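Local coordinates for protein beta-galactosidase (Marinomonas sp. ef1, PDB 6Y2K) that hydrolyses terminal beta-D-galactose residues from beta-galactosides, as a cold-active hexameric GH42 enzyme, at residues R335-E347 / R613-S625. Numbering follows the deposited sequence.
Sequences RLWTWEAFSHGAE and RERGNVIFAFNYS
Helix 335-343 lies across a beta hairpin, with the CA atoms of Leu336 and Phe622, and of Ser343 and Arg613, nearest; its axis passes 9.2 Å from strand 618-623 at 145° to it. The hairpin closes in a type II' turn from Arg615 to Val618, and the helix in a Schellman motif with Gly345 as C-prime residue. Two arginines reach the carbonyls at this helix end. Arg613 NH2 donates to Ser343 O (3.0 Å) on a lone pair and also bonds Ser408 O, while its CD sits over the His344 ring, 3.4 Å from the centroid; His344 ND1 is hydrogen-bonded to Asp300 OD1. Arg615, bent at chi3 (64°), lays its guanidinium face over Gly345 CA and sends NH1 to Phe342 O (2.9 Å), which takes Gly345 N from the opposite side. A leucine here would probably cost Phe342 O a donor and the water held by Ala346 O the N-H it accepts. Ser343 CB rests on a face of Phe620, whose edge meets Trp339 CZ3. Tyr624 OH donates to the anti lone pair of Glu340 OE2 (2.5 Å), ring and carboxylate nearly coplanar. This helix-on-sheet packing joins an outer TIM-barrel helix to the C-terminal antiparallel beta domain of GH42 enzymes.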
loop_
_atom_site.group_PDB
_atom_site.type_symbol
_atom_site.label_atom_id
_atom_site.label_comp_id
_atom_site.label_asym_id
_atom_site.label_seq_id
_atom_site.Cartn_x
_atom_site.Cartn_y
_atom_site.Cartn_z
ATOM N N ARG A 335 33.161 9.705 19.125
ATOM C CA ARG A 335 34.413 9.734 18.349
ATOM C C ARG A 335 34.172 10.265 16.936
ATOM O O ARG A 335 34.925 11.109 16.453
ATOM C CB ARG A 335 35.040 8.340 18.295
ATOM C CG ARG A 335 36.116 8.152 17.235
ATOM C CD ARG A 335 36.876 6.861 17.483
ATOM N NE ARG A 335 37.898 6.642 16.463
ATOM C CZ ARG A 335 37.710 6.013 15.303
ATOM N NH1 ARG A 335 36.518 5.536 14.946
ATOM N NH2 ARG A 335 38.736 5.879 14.470
ATOM N N LEU A 336 33.116 9.756 16.297
ATOM C CA LEU A 336 32.737 10.161 14.944
ATOM C C LEU A 336 32.563 11.676 14.864
ATOM O O LEU A 336 33.149 12.323 14.000
ATOM C CB LEU A 336 31.442 9.446 14.511
ATOM C CG LEU A 336 31.027 9.386 13.038
ATOM C CD1 LEU A 336 29.691 8.670 12.951
ATOM C CD2 LEU A 336 30.910 10.736 12.354
ATOM N N TRP A 337 31.751 12.225 15.770
ATOM C CA TRP A 337 31.438 13.659 15.757
ATOM C C TRP A 337 32.659 14.517 16.047
ATOM O O TRP A 337 32.789 15.617 15.505
ATOM C CB TRP A 337 30.323 13.997 16.769
ATOM C CG TRP A 337 29.018 13.284 16.543
ATOM C CD1 TRP A 337 28.444 12.977 15.341
ATOM C CD2 TRP A 337 28.107 12.827 17.552
ATOM N NE1 TRP A 337 27.239 12.340 15.535
ATOM C CE2 TRP A 337 27.009 12.232 16.883
ATOM C CE3 TRP A 337 28.119 12.849 18.961
ATOM C CZ2 TRP A 337 25.923 11.669 17.572
ATOM C CZ3 TRP A 337 27.042 12.287 19.645
ATOM C CH2 TRP A 337 25.952 11.708 18.945
ATOM N N THR A 338 33.545 14.014 16.905
ATOM C CA THR A 338 34.769 14.729 17.272
ATOM C C THR A 338 35.713 14.841 16.077
ATOM O O THR A 338 36.139 15.951 15.736
ATOM C CB THR A 338 35.465 14.066 18.481
ATOM O OG1 THR A 338 34.534 13.936 19.562
ATOM C CG2 THR A 338 36.664 14.893 18.968
ATOM N N TRP A 339 36.034 13.709 15.438
ATOM C CA TRP A 339 36.858 13.733 14.216
ATOM C C TRP A 339 36.215 14.545 13.112
ATOM O O TRP A 339 36.907 15.235 12.372
ATOM C CB TRP A 339 37.176 12.329 13.700
ATOM C CG TRP A 339 38.366 11.744 14.361
ATOM C CD1 TRP A 339 38.401 10.663 15.180
ATOM C CD2 TRP A 339 39.700 12.242 14.288
ATOM N NE1 TRP A 339 39.689 10.436 15.613
ATOM C CE2 TRP A 339 40.506 11.401 15.084
ATOM C CE3 TRP A 339 40.297 13.316 13.622
ATOM C CZ2 TRP A 339 41.880 11.600 15.229
ATOM C CZ3 TRP A 339 41.673 13.518 13.772
ATOM C CH2 TRP A 339 42.446 12.656 14.559
ATOM N N GLU A 340 34.890 14.456 13.008
ATOM C CA GLU A 340 34.133 15.260 12.050
ATOM C C GLU A 340 34.488 16.731 12.230
ATOM O O GLU A 340 34.911 17.389 11.271
ATOM C CB GLU A 340 32.622 15.012 12.235
ATOM C CG GLU A 340 31.674 15.851 11.401
ATOM C CD GLU A 340 30.292 15.891 12.039
ATOM O OE1 GLU A 340 30.061 16.809 12.853
ATOM O OE2 GLU A 340 29.462 14.993 11.760
ATOM N N ALA A 341 34.344 17.238 13.454
ATOM C CA ALA A 341 34.659 18.652 13.733
ATOM C C ALA A 341 36.113 18.995 13.372
ATOM O O ALA A 341 36.369 20.028 12.731
ATOM C CB ALA A 341 34.368 19.002 15.180
ATOM N N PHE A 342 37.050 18.116 13.733
ATOM C CA PHE A 342 38.477 18.317 13.378
ATOM C C PHE A 342 38.705 18.383 11.867
ATOM O O PHE A 342 39.492 19.209 11.407
ATOM C CB PHE A 342 39.369 17.222 13.969
ATOM C CG PHE A 342 39.478 17.237 15.484
ATOM C CD1 PHE A 342 39.270 18.396 16.239
ATOM C CD2 PHE A 342 39.843 16.079 16.147
ATOM C CE1 PHE A 342 39.382 18.371 17.623
ATOM C CE2 PHE A 342 39.985 16.058 17.527
ATOM C CZ PHE A 342 39.747 17.201 18.267
ATOM N N SER A 343 37.998 17.553 11.098
ATOM C CA SER A 343 38.102 17.590 9.622
ATOM C C SER A 343 37.658 18.923 8.997
ATOM O O SER A 343 38.129 19.277 7.910
ATOM C CB SER A 343 37.353 16.413 8.976
ATOM O OG SER A 343 35.941 16.623 8.928
ATOM N N HIS A 344 36.760 19.648 9.674
ATOM C CA HIS A 344 36.330 20.989 9.253
ATOM C C HIS A 344 37.186 22.121 9.866
ATOM O O HIS A 344 36.836 23.300 9.731
ATOM C CB HIS A 344 34.834 21.203 9.587
ATOM C CG HIS A 344 33.899 20.362 8.765
ATOM N ND1 HIS A 344 33.230 20.855 7.665
ATOM C CD2 HIS A 344 33.531 19.062 8.878
ATOM C CE1 HIS A 344 32.493 19.893 7.133
ATOM N NE2 HIS A 344 32.655 18.794 7.850
ATOM N N GLY A 345 38.298 21.776 10.526
ATOM C CA GLY A 345 39.236 22.771 11.061
ATOM C C GLY A 345 38.996 23.210 12.494
ATOM O O GLY A 345 39.593 24.186 12.944
ATOM N N ALA A 346 38.132 22.506 13.229
ATOM C CA ALA A 346 37.884 22.865 14.616
ATOM C C ALA A 346 39.187 22.763 15.401
ATOM O O ALA A 346 39.868 21.738 15.327
ATOM C CB ALA A 346 36.834 21.957 15.232
ATOM N N GLU A 347 39.537 23.837 16.112
ATOM C CA GLU A 347 40.716 23.852 16.991
ATOM C C GLU A 347 40.456 23.016 18.231
ATOM O O GLU A 347 41.361 22.346 18.744
ATOM C CB GLU A 347 41.036 25.278 17.451
ATOM C CG GLU A 347 41.351 26.277 16.344
ATOM C CD GLU A 347 41.688 27.670 16.877
ATOM O OE1 GLU A 347 41.522 27.941 18.093
ATOM O OE2 GLU A 347 42.107 28.521 16.061
ATOM N N ARG A 613 36.343 14.756 3.802
ATOM C CA ARG A 613 36.835 16.132 3.797
ATOM C C ARG A 613 38.360 16.114 3.909
ATOM O O ARG A 613 38.924 15.188 4.495
ATOM C CB ARG A 613 36.203 16.954 4.934
ATOM C CG ARG A 613 36.324 18.447 4.704
ATOM C CD ARG A 613 35.569 19.302 5.714
ATOM N NE ARG A 613 35.472 20.662 5.201
ATOM C CZ ARG A 613 36.461 21.559 5.173
ATOM N NH1 ARG A 613 36.236 22.750 4.620
ATOM N NH2 ARG A 613 37.668 21.292 5.686
ATOM N N GLU A 614 39.007 17.120 3.321
ATOM C CA GLU A 614 40.468 17.238 3.337
ATOM C C GLU A 614 40.953 18.424 4.160
ATOM O O GLU A 614 40.323 19.479 4.170
ATOM C CB GLU A 614 41.001 17.403 1.917
ATOM C CG GLU A 614 40.639 16.251 0.997
ATOM C CD GLU A 614 41.345 16.312 -0.350
ATOM O OE1 GLU A 614 41.241 15.319 -1.097
ATOM O OE2 GLU A 614 42.010 17.333 -0.661
ATOM N N ARG A 615 42.082 18.230 4.839
ATOM C CA ARG A 615 42.880 19.317 5.408
ATOM C C ARG A 615 44.324 19.146 4.942
ATOM O O ARG A 615 45.048 18.282 5.445
ATOM C CB ARG A 615 42.807 19.304 6.934
ATOM C CG ARG A 615 41.436 19.703 7.462
ATOM C CD ARG A 615 41.417 19.886 8.972
ATOM N NE ARG A 615 42.272 20.994 9.408
ATOM C CZ ARG A 615 42.567 21.282 10.677
ATOM N NH1 ARG A 615 42.080 20.560 11.684
ATOM N NH2 ARG A 615 43.357 22.318 10.942
ATOM N N GLY A 616 44.720 19.951 3.959
ATOM C CA GLY A 616 46.021 19.811 3.307
ATOM C C GLY A 616 46.207 18.417 2.731
ATOM O O GLY A 616 45.444 17.990 1.866
ATOM N N ASN A 617 47.191 17.702 3.271
ATOM C CA ASN A 617 47.553 16.346 2.852
ATOM C C ASN A 617 46.816 15.239 3.625
ATOM O O ASN A 617 47.085 14.058 3.418
ATOM C CB ASN A 617 49.092 16.141 2.929
ATOM C CG ASN A 617 49.632 16.042 4.360
ATOM O OD1 ASN A 617 50.313 15.077 4.701
ATOM N ND2 ASN A 617 49.356 17.043 5.186
ATOM N N VAL A 618 45.893 15.609 4.522
ATOM C CA VAL A 618 45.138 14.625 5.322
ATOM C C VAL A 618 43.714 14.475 4.753
ATOM O O VAL A 618 43.065 15.482 4.440
ATOM C CB VAL A 618 45.083 15.023 6.814
ATOM C CG1 VAL A 618 44.363 13.961 7.646
ATOM C CG2 VAL A 618 46.490 15.255 7.350
ATOM N N ILE A 619 43.274 13.219 4.599
ATOM C CA ILE A 619 41.933 12.880 4.109
ATOM C C ILE A 619 41.165 12.242 5.261
ATOM O O ILE A 619 41.628 11.252 5.831
ATOM C CB ILE A 619 41.961 11.853 2.947
ATOM C CG1 ILE A 619 43.016 12.190 1.890
ATOM C CG2 ILE A 619 40.598 11.772 2.275
ATOM C CD1 ILE A 619 42.625 13.331 0.985
ATOM N N PHE A 620 40.003 12.797 5.606
ATOM C CA PHE A 620 39.163 12.250 6.682
ATOM C C PHE A 620 37.949 11.603 6.032
ATOM O O PHE A 620 37.273 12.250 5.249
ATOM C CB PHE A 620 38.696 13.354 7.646
ATOM C CG PHE A 620 39.817 14.161 8.279
ATOM C CD1 PHE A 620 40.423 15.202 7.587
ATOM C CD2 PHE A 620 40.236 13.901 9.583
ATOM C CE1 PHE A 620 41.444 15.954 8.170
ATOM C CE2 PHE A 620 41.249 14.651 10.171
ATOM C CZ PHE A 620 41.859 15.678 9.463
ATOM N N ALA A 621 37.675 10.338 6.347
ATOM C CA ALA A 621 36.501 9.646 5.818
ATOM C C ALA A 621 35.612 9.191 6.963
ATOM O O ALA A 621 36.117 8.760 7.994
ATOM C CB ALA A 621 36.916 8.457 4.979
ATOM N N PHE A 622 34.295 9.271 6.742
ATOM C CA PHE A 622 33.255 9.029 7.748
ATOM C C PHE A 622 32.141 8.150 7.189
ATOM O O PHE A 622 31.745 8.303 6.036
ATOM C CB PHE A 622 32.640 10.365 8.191
ATOM C CG PHE A 622 33.655 11.342 8.694
ATOM C CD1 PHE A 622 34.091 11.284 10.008
ATOM C CD2 PHE A 622 34.216 12.288 7.838
ATOM C CE1 PHE A 622 35.058 12.163 10.466
ATOM C CE2 PHE A 622 35.177 13.166 8.293
ATOM C CZ PHE A 622 35.595 13.107 9.609
ATOM N N ASN A 623 31.624 7.241 8.011
ATOM C CA ASN A 623 30.500 6.394 7.617
ATOM C C ASN A 623 29.386 6.568 8.641
ATOM O O ASN A 623 29.474 6.049 9.747
ATOM C CB ASN A 623 30.937 4.927 7.525
ATOM C CG ASN A 623 29.827 3.993 7.050
ATOM O OD1 ASN A 623 28.732 4.425 6.679
ATOM N ND2 ASN A 623 30.120 2.696 7.050
ATOM N N TYR A 624 28.342 7.296 8.242
ATOM C CA TYR A 624 27.146 7.514 9.054
ATOM C C TYR A 624 26.069 6.423 8.876
ATOM O O TYR A 624 25.056 6.459 9.566
ATOM C CB TYR A 624 26.533 8.897 8.733
ATOM C CG TYR A 624 27.427 10.083 9.070
ATOM C CD1 TYR A 624 28.433 10.493 8.195
ATOM C CD2 TYR A 624 27.259 10.799 10.254
ATOM C CE1 TYR A 624 29.249 11.567 8.492
ATOM C CE2 TYR A 624 28.075 11.883 10.561
ATOM C CZ TYR A 624 29.073 12.261 9.673
ATOM O OH TYR A 624 29.911 13.319 9.948
ATOM N N SER A 625 26.275 5.476 7.954
ATOM C CA SER A 625 25.329 4.380 7.719
ATOM C C SER A 625 25.499 3.290 8.780
ATOM O O SER A 625 26.439 3.340 9.578
ATOM C CB SER A 625 25.532 3.775 6.319
ATOM O OG SER A 625 26.649 2.894 6.268
HETATM O O HOH W 1 42.389 21.454 14.509
#